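Local coordinates for K Homology domain-containing protein (Aeropyrum pernix, PDB 1TUA) that is of unknown function but carries K Homology domains and therefore probably binds RNA, at residues Q102-L105 with K106-K109; I113-G116 with G117-R120. All blocks are in the same frame, centred on the assembly; numbering follows the deposited sequence.

In the fold
Both contacts are local and follow one another along the chain, their centres about 15 Å apart on the same side of the chain's centre. Contact 1 lies within helix 102-113, mostly at the surface, with Leu105 its one buried residue. Contact 2, partly buried, starts at the last turn of that helix and runs through a glycine-rich turn into helix 118-127, with Gly117 and Ala119 buried. Each has four backbone hydrogen bonds, but those of contact 1 are the regular bonds of a helix, whereas contact 2 gathers two on a single carbonyl and bridges the turn with the others. In contact 2 three glycines with positive phi shape the turn, and fewer side chains take part.

Contact 1. Residues Q102-L105 with K106-K109; sequences QNHL and KRIK
Leu105 and Lys109 meet one helical turn apart, where Leu105 CG lies 3.8 Å from Lys109 CD and the two side chains cross obliquely. Both belong to helix 102-113, and the backbone bond beneath them, Lys109 N to Leu105 O at 2.9 Å, is one of four successive i to i+4 bonds that begin with Lys106 N to Gln102 O. This is the tight side. With CG anti to the backbone N (chi1 176°), Leu105 meets Lys109 CD and brings CD1 within 4.3 Å of Ile108 CD1; Leu94, Val98 of helix 95-98 and Tyr136 complete the apolar patch. Ile108 CG1 also packs 3.1 Å from Leu105 O. Cutting Leu105 back to an alanine is likely to open a gap against Val98 and Tyr136 and to take away one apolar neighbour of the Lys109 chain.

The solvent side is looser. His104 and Arg107 lie alongside each other, pointing the same way, with imidazole and guanidinium planes 75° apart, a steep angle that rules out a parallel stack. His104 CA sits over one face of the guanidinium, near its rim, 3.9 Å above the plane. Lys106 lays its CG 3.1 Å from Gln102 O before its chain bends outward. The chemistry is thus divided: apolar branches fasten the helix to its neighbours, while Lys109 carries its ammonium past Leu105 to the carbonyl oxygen of Glu135.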
loop_
_atom_site.group_PDB
_atom_site.type_symbol
_atom_site.label_atom_id
_atom_site.label_comp_id
_atom_site.label_asym_id
_atom_site.label_seq_id
_atom_site.Cartn_x
_atom_site.Cartn_y
_atom_site.Cartn_z
ATOM N N GLN A 102 -2.956 0.336 -23.318
ATOM C CA GLN A 102 -1.563 0.196 -22.897
ATOM C C GLN A 102 -0.789 1.500 -23.075
ATOM O O GLN A 102 0.018 1.875 -22.223
ATOM C CB GLN A 102 -0.882 -0.897 -23.721
ATOM C CG GLN A 102 -1.572 -2.248 -23.642
ATOM C CD GLN A 102 -1.011 -3.124 -22.540
ATOM O OE1 GLN A 102 0.066 -3.708 -22.685
ATOM N NE2 GLN A 102 -1.732 -3.213 -21.426
ATOM N N ASN A 103 -1.027 2.181 -24.193
ATOM C CA ASN A 103 -0.338 3.434 -24.477
ATOM C C ASN A 103 -0.767 4.545 -23.538
ATOM O O ASN A 103 0.057 5.358 -23.122
ATOM C CB ASN A 103 -0.567 3.862 -25.932
ATOM C CG ASN A 103 0.202 2.997 -26.920
ATOM O OD1 ASN A 103 1.417 2.807 -26.784
ATOM N ND2 ASN A 103 -0.499 2.473 -27.924
ATOM N N HIS A 104 -2.053 4.589 -23.201
ATOM C CA HIS A 104 -2.541 5.614 -22.286
ATOM C C HIS A 104 -2.000 5.328 -20.887
ATOM O O HIS A 104 -1.596 6.244 -20.164
ATOM C CB HIS A 104 -4.073 5.646 -22.289
ATOM C CG HIS A 104 -4.654 6.161 -23.570
ATOM N ND1 HIS A 104 -6.012 6.278 -23.785
ATOM C CD2 HIS A 104 -4.056 6.605 -24.704
ATOM C CE1 HIS A 104 -6.224 6.772 -24.992
ATOM N NE2 HIS A 104 -5.054 6.980 -25.571
ATOM N N LEU A 105 -1.975 4.048 -20.527
ATOM C CA LEU A 105 -1.460 3.626 -19.229
ATOM C C LEU A 105 -0.007 4.079 -19.108
ATOM O O LEU A 105 0.395 4.660 -18.100
ATOM C CB LEU A 105 -1.538 2.108 -19.103
ATOM C CG LEU A 105 -0.945 1.513 -17.825
ATOM C CD1 LEU A 105 -1.719 2.032 -16.618
ATOM C CD2 LEU A 105 -0.991 -0.005 -17.897
ATOM N N LYS A 106 0.783 3.820 -20.141
ATOM C CA LYS A 106 2.180 4.225 -20.118
ATOM C C LYS A 106 2.305 5.735 -19.968
ATOM O O LYS A 106 3.142 6.217 -19.213
ATOM C CB LYS A 106 2.904 3.774 -21.394
ATOM C CG LYS A 106 3.034 2.268 -21.547
ATOM C CD LYS A 106 3.867 1.910 -22.776
ATOM C CE LYS A 106 5.336 2.308 -22.601
ATOM N NZ LYS A 106 6.057 1.544 -21.527
ATOM N N ARG A 107 1.478 6.492 -20.677
ATOM C CA ARG A 107 1.567 7.941 -20.568
ATOM C C ARG A 107 1.243 8.453 -19.175
ATOM O O ARG A 107 1.969 9.292 -18.645
ATOM C CB ARG A 107 0.667 8.632 -21.596
ATOM C CG ARG A 107 1.225 8.583 -23.004
ATOM C CD ARG A 107 0.744 9.769 -23.813
ATOM N NE ARG A 107 -0.713 9.832 -23.869
ATOM C CZ ARG A 107 -1.475 8.986 -24.555
ATOM N NH1 ARG A 107 -0.924 8.000 -25.256
ATOM N NH2 ARG A 107 -2.796 9.126 -24.539
ATOM N N ILE A 108 0.170 7.958 -18.564
ATOM C CA ILE A 108 -0.160 8.442 -17.227
ATOM C C ILE A 108 0.847 7.979 -16.183
ATOM O O ILE A 108 1.092 8.691 -15.209
ATOM C CB ILE A 108 -1.584 8.033 -16.770
ATOM C CG1 ILE A 108 -1.703 6.517 -16.678
ATOM C CG2 ILE A 108 -2.614 8.607 -17.726
ATOM C CD1 ILE A 108 -2.945 6.067 -15.935
ATOM N N LYS A 109 1.438 6.802 -16.369
ATOM C CA LYS A 109 2.429 6.337 -15.408
ATOM C C LYS A 109 3.620 7.284 -15.467
ATOM O O LYS A 109 4.278 7.539 -14.458
ATOM C CB LYS A 109 2.856 4.901 -15.714
ATOM C CG LYS A 109 1.783 3.875 -15.374
ATOM C CD LYS A 109 2.152 2.476 -15.840
ATOM C CE LYS A 109 3.232 1.857 -14.975
ATOM N NZ LYS A 109 3.679 0.537 -15.512
#

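Contact 2. Residues I113-G116 with G117-R120; sequences IGEG and GRAR
Ile113 O faces the first turn of helix 118-127 and accepts from two backbone amides: Arg120 N at 3.2 Å, with a nearly straight N-H...O angle of 169°, and Ala119 N in a weak, bent bond. Gly114-Glu115-Gly116-Gly117, preceded by Ile113, fits the GXXG loop of KH domains, Gly114 and Gly117 being its defining glycines. Such turns between helices commonly meet the nucleic acid backbone; a similar role here is plausible but not established. Gly114 is the first residue to leave helix 102-113, and its O accepts from Gly117 N at 3.0 Å, the donor standing above the carbonyl plane. A second i to i+3 bond runs from Arg118 N to Glu115 O, overlapping the first. Positive phi at Gly114, Gly116 and Gly117 lets the chain fold this sharply, and a beta carbon on Gly114 would fall 2.6 Å from Ala119 N. Gly117 occupies the N-cap position, and its CA makes a CA-H...O contact with Ile113 O.

Among the side chains, Ile113 CG2, anti to its backbone N, rests 3.6 Å from Gly117 CA. Ala119 CB reaches back to within 3.8 Å of Gly114 CA, while His163 and Tyr167 of helix 163-188 also touch this methyl. Arg120 turns its guanidinium to a salt bridge with Glu124. Glu115 and Arg118 run side by side, carboxylate and guanidinium planes almost perpendicular at 89°, their charged ends too far apart for a salt bridge. Bends at chi2 and chi3 bring the Arg118 guanidinium back over its turn, where Glu115 O sits 3.3 Å above one face, near the rim.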
loop_
_atom_site.group_PDB
_atom_site.type_symbol
_atom_site.label_atom_id
_atom_site.label_comp_id
_atom_site.label_asym_id
_atom_site.label_seq_id
_atom_site.Cartn_x
_atom_site.Cartn_y
_atom_site.Cartn_z
ATOM N N ILE A 113 4.952 9.084 -12.151
ATOM C CA ILE A 113 6.335 8.876 -11.736
ATOM C C ILE A 113 7.125 10.170 -11.875
ATOM O O ILE A 113 7.838 10.566 -10.955
ATOM C CB ILE A 113 7.017 7.779 -12.584
ATOM C CG1 ILE A 113 6.312 6.441 -12.364
ATOM C CG2 ILE A 113 8.495 7.668 -12.213
ATOM C CD1 ILE A 113 6.843 5.326 -13.240
ATOM N N GLY A 114 6.983 10.826 -13.024
ATOM C CA GLY A 114 7.691 12.069 -13.267
ATOM C C GLY A 114 9.123 11.811 -13.698
ATOM O O GLY A 114 9.616 10.686 -13.592
ATOM N N GLU A 115 9.796 12.847 -14.190
ATOM C CA GLU A 115 11.179 12.705 -14.623
ATOM C C GLU A 115 12.060 12.387 -13.424
ATOM O O GLU A 115 12.086 13.136 -12.450
ATOM C CB GLU A 115 11.658 13.989 -15.300
ATOM C CG GLU A 115 13.137 13.978 -15.662
ATOM C CD GLU A 115 13.464 14.935 -16.792
ATOM O OE1 GLU A 115 13.016 14.673 -17.930
ATOM O OE2 GLU A 115 14.161 15.946 -16.544
ATOM N N GLY A 116 12.777 11.272 -13.497
ATOM C CA GLY A 116 13.632 10.876 -12.394
ATOM C C GLY A 116 12.822 10.503 -11.163
ATOM O O GLY A 116 13.318 10.577 -10.042
ATOM N N GLY A 117 11.568 10.106 -11.373
ATOM C CA GLY A 117 10.704 9.731 -10.268
ATOM C C GLY A 117 10.413 10.883 -9.329
ATOM O O GLY A 117 10.049 10.678 -8.175
ATOM N N ARG A 118 10.551 12.102 -9.834
ATOM C CA ARG A 118 10.326 13.308 -9.040
ATOM C C ARG A 118 8.889 13.520 -8.570
ATOM O O ARG A 118 8.663 14.018 -7.469
ATOM C CB ARG A 118 10.753 14.530 -9.841
ATOM C CG ARG A 118 10.860 15.805 -9.031
ATOM C CD ARG A 118 12.315 16.082 -8.691
ATOM N NE ARG A 118 13.190 15.770 -9.823
ATOM C CZ ARG A 118 13.019 16.231 -11.063
ATOM N NH1 ARG A 118 12.000 17.036 -11.347
ATOM N NH2 ARG A 118 13.860 15.871 -12.031
ATOM N N ALA A 119 7.917 13.171 -9.407
ATOM C CA ALA A 119 6.514 13.358 -9.040
ATOM C C ALA A 119 6.117 12.402 -7.920
ATOM O O ALA A 119 5.511 12.814 -6.929
ATOM C CB ALA A 119 5.617 13.148 -10.250
ATOM N N ARG A 120 6.470 11.130 -8.081
ATOM C CA ARG A 120 6.155 10.124 -7.078
ATOM C C ARG A 120 6.791 10.497 -5.735
ATOM O O ARG A 120 6.144 10.424 -4.689
ATOM C CB ARG A 120 6.658 8.755 -7.538
ATOM C CG ARG A 120 6.196 7.596 -6.668
ATOM C CD ARG A 120 6.813 6.285 -7.143
ATOM N NE ARG A 120 8.269 6.324 -7.059
ATOM C CZ ARG A 120 8.956 6.271 -5.922
ATOM N NH1 ARG A 120 8.322 6.163 -4.762
ATOM N NH2 ARG A 120 10.280 6.352 -5.941
#